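Local coordinates for protein methyl transferase from Methanosarcina acetivorans (Methanosarcina acetivorans, PDB 6MRO) that binds S-adenosyl-L-homocysteine and two calcium ions and probably transfers methyl groups from S-adenosylmethionine, at residues Gln19-Ala24 with Lys172-Asp177; Leu137-Lys142 with Gly183-Tyr188. The protein carries 1 engineered substitution. All blocks are in the same frame, centred on the assembly; numbering follows the deposited sequence.

Interaction 1. Residues Gln19-Ala24 with Lys172-Asp177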
# COMPACT_ATOMS: atom_id res chain seq x y z
N GLN A 19 8.03 -6.05 -0.45
CA GLN A 19 7.49 -6.85 0.64
C GLN A 19 7.17 -8.26 0.13
O GLN A 19 6.57 -8.40 -0.95
CB GLN A 19 6.23 -6.21 1.23
CG GLN A 19 6.55 -5.06 2.16
CD GLN A 19 7.12 -5.53 3.46
OE1 GLN A 19 7.10 -6.72 3.77
NE2 GLN A 19 7.71 -4.61 4.21
N PRO A 20 7.53 -9.30 0.88
CA PRO A 20 7.24 -10.66 0.39
C PRO A 20 5.77 -10.91 0.12
O PRO A 20 5.45 -11.63 -0.83
CB PRO A 20 7.79 -11.55 1.52
CG PRO A 20 8.91 -10.74 2.10
CD PRO A 20 8.51 -9.29 1.97
N ALA A 21 4.87 -10.32 0.91
CA ALA A 21 3.44 -10.56 0.67
C ALA A 21 3.03 -10.11 -0.72
O ALA A 21 2.21 -10.76 -1.37
CB ALA A 21 2.60 -9.85 1.74
N PHE A 22 3.61 -9.01 -1.21
CA PHE A 22 3.27 -8.56 -2.56
C PHE A 22 4.02 -9.34 -3.63
O PHE A 22 3.45 -9.58 -4.71
CB PHE A 22 3.53 -7.05 -2.65
CG PHE A 22 2.50 -6.23 -1.92
CD1 PHE A 22 1.23 -6.04 -2.46
CD2 PHE A 22 2.79 -5.66 -0.69
CE1 PHE A 22 0.27 -5.30 -1.76
CE2 PHE A 22 1.82 -4.92 0.01
CZ PHE A 22 0.57 -4.75 -0.53
N GLN A 23 5.26 -9.76 -3.37
CA GLN A 23 5.94 -10.67 -4.29
C GLN A 23 5.14 -11.96 -4.47
O GLN A 23 5.06 -12.50 -5.58
CB GLN A 23 7.34 -10.99 -3.78
CG GLN A 23 7.99 -12.20 -4.47
CD GLN A 23 8.28 -11.96 -5.94
OE1 GLN A 23 8.63 -10.84 -6.34
NE2 GLN A 23 8.14 -13.00 -6.76
N ALA A 24 4.52 -12.42 -3.39
CA ALA A 24 3.77 -13.67 -3.44
C ALA A 24 2.49 -13.52 -4.25
O ALA A 24 2.00 -14.50 -4.83
CB ALA A 24 3.45 -14.15 -2.02
N LYS A 172 -5.54 -12.78 5.13
CA LYS A 172 -4.60 -13.87 5.34
C LYS A 172 -3.50 -13.45 6.31
O LYS A 172 -3.00 -12.32 6.25
CB LYS A 172 -3.96 -14.30 4.02
CG LYS A 172 -4.71 -15.40 3.30
CD LYS A 172 -4.05 -15.75 1.96
CE LYS A 172 -4.90 -16.80 1.24
NZ LYS A 172 -4.59 -16.91 -0.20
N ASP A 173 -3.10 -14.38 7.17
CA ASP A 173 -1.89 -14.19 7.96
C ASP A 173 -0.68 -14.22 7.04
O ASP A 173 -0.51 -15.15 6.25
CB ASP A 173 -1.75 -15.28 9.02
CG ASP A 173 -2.77 -15.14 10.13
OD1 ASP A 173 -3.69 -15.99 10.21
OD2 ASP A 173 -2.66 -14.18 10.93
N VAL A 174 0.15 -13.18 7.12
CA VAL A 174 1.40 -13.15 6.37
C VAL A 174 2.50 -12.57 7.26
O VAL A 174 2.32 -12.41 8.47
CB VAL A 174 1.25 -12.33 5.07
CG1 VAL A 174 0.26 -12.99 4.11
CG2 VAL A 174 0.84 -10.89 5.38
N ILE A 175 3.64 -12.28 6.66
CA ILE A 175 4.78 -11.69 7.35
C ILE A 175 5.04 -10.32 6.75
O ILE A 175 4.82 -10.11 5.55
CB ILE A 175 6.02 -12.61 7.23
CG1 ILE A 175 5.87 -13.82 8.15
CG2 ILE A 175 7.29 -11.85 7.55
CD1 ILE A 175 5.53 -13.44 9.56
N PHE A 176 5.46 -9.37 7.59
CA PHE A 176 5.86 -8.04 7.15
C PHE A 176 7.35 -7.90 7.43
O PHE A 176 7.78 -8.06 8.58
CB PHE A 176 5.06 -6.96 7.86
CG PHE A 176 5.37 -5.56 7.41
CD1 PHE A 176 4.57 -4.92 6.48
CD2 PHE A 176 6.46 -4.87 7.93
CE1 PHE A 176 4.85 -3.63 6.06
CE2 PHE A 176 6.74 -3.57 7.52
CZ PHE A 176 5.94 -2.96 6.58
N ASP A 177 8.14 -7.64 6.39
CA ASP A 177 9.58 -7.48 6.59
C ASP A 177 9.85 -6.09 7.14
O ASP A 177 9.27 -5.10 6.69
CB ASP A 177 10.36 -7.70 5.30
CG ASP A 177 10.59 -9.16 4.98
OD1 ASP A 177 10.21 -10.02 5.82
OD2 ASP A 177 11.15 -9.45 3.90
O HOH W 1 5.38 -8.87 3.31
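The carboxamide of Gln-19 grips the backbone of Asp-177 at two points. OE1 of Gln-19 takes the N-H of Asp-177 on a lone pair at 3.0 Å, while NE2 of Gln-19 gives a nearly straight bond (169°) to the carbonyl O of Asp-177, which lies in the amide plane. With both ends held, the amide has little freedom to turn. It lies over one face of the Phe-176 ring, the planes 26° apart, with NE2 of Gln-19 3.4 Å from CZ of Phe-176. A bend at chi2 (-73°) folds the Gln-19 chain so that its amide reaches the strand end. Beside it, CG and CD of Pro-20 pack against the carboxylate of Asp-177, whose OD2 is hydrogen-bonded to NE2 of His-17. A water bridges the two segments, giving hydrogens to Gln-19 OE1 and Ile-175 O and accepting the N-H of Ala-21. Farther along, CB of Ala-21 meets CG2 of Val-174 at 4.2 Å. Gln-19 is the N-cap residue of helix 20-27, and its own N bonds OD1 of Asn-46. The helix start thus leans on the end of strand 167-177, while Phe-22 packs on strands 100-106 and 132-139 and on helix 45-51.

Interaction 2. Residues Leu137-Lys142 with Gly183-Tyr188. With CA (calcium ion), chain D; CA (calcium ion), chain C.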
# COMPACT_ATOMS: atom_id res chain seq x y z
N LEU A 137 -1.56 -4.49 3.10
CA LEU A 137 -0.72 -5.19 4.06
C LEU A 137 -0.60 -4.34 5.32
O LEU A 137 -0.25 -3.16 5.24
CB LEU A 137 0.64 -5.48 3.44
CG LEU A 137 1.76 -6.09 4.29
CD1 LEU A 137 1.45 -7.54 4.56
CD2 LEU A 137 3.10 -5.95 3.50
N CYS A 138 -0.86 -4.95 6.47
CA CYS A 138 -0.78 -4.24 7.74
C CYS A 138 -0.37 -5.20 8.85
O CYS A 138 -0.46 -6.42 8.71
CB CYS A 138 -2.11 -3.54 8.05
SG CYS A 138 -3.50 -4.71 8.26
N PHE A 139 0.09 -4.63 9.95
CA PHE A 139 0.41 -5.45 11.12
C PHE A 139 -0.88 -6.00 11.72
O PHE A 139 -1.90 -5.31 11.76
CB PHE A 139 1.17 -4.63 12.16
CG PHE A 139 2.50 -4.15 11.68
CD1 PHE A 139 3.45 -5.04 11.22
CD2 PHE A 139 2.80 -2.79 11.67
CE1 PHE A 139 4.68 -4.60 10.76
CE2 PHE A 139 4.03 -2.35 11.23
CZ PHE A 139 4.97 -3.26 10.77
N SER A 140 -0.84 -7.24 12.19
CA SER A 140 -2.04 -7.91 12.66
C SER A 140 -2.25 -7.68 14.15
O SER A 140 -1.30 -7.60 14.94
CB SER A 140 -1.99 -9.42 12.37
OG SER A 140 -0.84 -10.03 12.91
N ASP A 141 -3.53 -7.59 14.52
CA ASP A 141 -3.96 -7.36 15.89
C ASP A 141 -4.87 -8.52 16.29
O ASP A 141 -6.02 -8.61 15.84
CB ASP A 141 -4.69 -6.02 16.01
CG ASP A 141 -5.24 -5.75 17.39
OD1 ASP A 141 -5.08 -6.59 18.31
OD2 ASP A 141 -5.85 -4.67 17.56
N LYS A 142 -4.35 -9.40 17.13
CA LYS A 142 -5.15 -10.47 17.70
C LYS A 142 -5.28 -10.34 19.21
O LYS A 142 -5.69 -11.30 19.87
CB LYS A 142 -4.54 -11.83 17.33
CG LYS A 142 -4.37 -12.03 15.82
CD LYS A 142 -3.29 -13.06 15.52
CE LYS A 142 -3.32 -13.51 14.07
NZ LYS A 142 -2.32 -14.60 13.84
N GLY A 183 12.75 -8.59 12.57
CA GLY A 183 12.66 -8.21 11.17
C GLY A 183 11.50 -8.84 10.43
O GLY A 183 11.28 -8.52 9.26
N ARG A 184 10.76 -9.74 11.08
CA ARG A 184 9.56 -10.35 10.53
C ARG A 184 8.46 -10.15 11.56
O ARG A 184 8.54 -10.68 12.68
CB ARG A 184 9.79 -11.83 10.22
CG ARG A 184 10.80 -12.07 9.09
CD ARG A 184 11.69 -13.23 9.44
NE ARG A 184 12.12 -13.99 8.27
CZ ARG A 184 13.37 -14.40 8.05
NH1 ARG A 184 14.32 -14.15 8.94
NH2 ARG A 184 13.65 -15.09 6.95
N ARG A 185 7.46 -9.36 11.19
CA ARG A 185 6.34 -9.02 12.06
C ARG A 185 5.09 -9.72 11.54
O ARG A 185 4.89 -9.81 10.33
CB ARG A 185 6.11 -7.51 12.08
CG ARG A 185 7.26 -6.69 12.65
CD ARG A 185 7.03 -6.37 14.11
NE ARG A 185 5.62 -6.12 14.42
CZ ARG A 185 5.12 -4.92 14.73
NH1 ARG A 185 3.83 -4.79 15.01
NH2 ARG A 185 5.91 -3.86 14.77
N GLN A 186 4.26 -10.22 12.46
CA GLN A 186 3.00 -10.84 12.05
C GLN A 186 2.09 -9.80 11.41
O GLN A 186 1.94 -8.68 11.90
CB GLN A 186 2.29 -11.47 13.25
CG GLN A 186 2.91 -12.78 13.72
CD GLN A 186 2.08 -13.44 14.78
OE1 GLN A 186 1.21 -12.80 15.38
NE2 GLN A 186 2.34 -14.73 15.03
N ALA A 187 1.47 -10.19 10.30
CA ALA A 187 0.79 -9.22 9.46
C ALA A 187 -0.47 -9.85 8.87
O ALA A 187 -0.66 -11.08 8.91
CB ALA A 187 1.72 -8.72 8.35
N TYR A 188 -1.34 -8.99 8.34
CA TYR A 188 -2.51 -9.38 7.57
C TYR A 188 -2.38 -8.89 6.13
O TYR A 188 -1.91 -7.77 5.89
CB TYR A 188 -3.79 -8.80 8.16
CG TYR A 188 -4.34 -9.57 9.33
CD1 TYR A 188 -4.31 -10.95 9.34
CD2 TYR A 188 -4.91 -8.90 10.42
CE1 TYR A 188 -4.82 -11.66 10.41
CE2 TYR A 188 -5.42 -9.60 11.49
CZ TYR A 188 -5.37 -10.99 11.48
OH TYR A 188 -5.87 -11.69 12.56
CA CA D . -6.45 -2.54 16.74
CA CA C . -6.43 -5.03 19.95
O HOH W 2 -0.84 -12.32 11.32
O HOH W 3 -0.09 -10.29 15.69
O HOH W 4 -7.43 -10.40 14.32
O HOH W 5 -8.36 -5.99 19.06
O HOH W 6 -4.54 -1.87 17.98
O HOH W 7 -6.37 -0.41 15.51
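Arg-185 lays its guanidinium flat on the Phe-139 ring, a cation-pi stack with CZ of Arg-185 4.0 Å from the ring centroid and the planes 12° apart. Bends at chi2 and chi3 fold the arginine back over that face, and its CB touches CE1 of Phe-139 at 3.5 Å. Gln-186 O lies at the edge of the same ring and accepts the N-H of Ser-140 from above its carbonyl plane; a water lies within hydrogen-bonding distance of Gln-186 OE1 and of both O and OG of Ser-140. At Ala-187, CB packs on CD1 of Leu-137 at 4.0 Å, and a second water joins the Ala-187 carbonyl to Ser-140 OG. Tyr-188 pairs with Cys-138 through two backbone bonds, Tyr-188 N to Cys-138 O being 2.7 Å. Its ring carries CB of Ser-140 over the centre of one face, a CH-pi contact, and its OH meets a water held by Asp-141 O. With alanine here, Ser-140 would probably lose its aromatic floor and that water its phenolic partner. These strands form an antiparallel pair in a Rossmann-like methyltransferase sheet; just beyond it, Asp-141 OD2 bridges two calcium ions, whose ligands include Glu-146.

In the fold
Strand 184-193 lies between strands 132-139 and 167-177, so interaction 2 joins neighbours within the sheet, whereas interaction 1 sets helix 20-27 against strand 167-177, at one edge of the sheet. The two meet directly: backbone bonds probably run from Phe-176 N to Arg-185 O and from Val-174 N to Ala-187 O, and the rings of Phe-176 and Phe-139 pack edge-to-face. Interaction 2 is the more buried and covers about twice the area, 548 against 280 Å². It combines strand pairing with aromatic contacts and runs out to the calcium site. Interaction 1, partly buried, relies mainly on one side-chain amide and a bridging water, with little apolar packing, and Gln-19 lies near Ser-106 and the bound S-adenosyl-L-homocysteine.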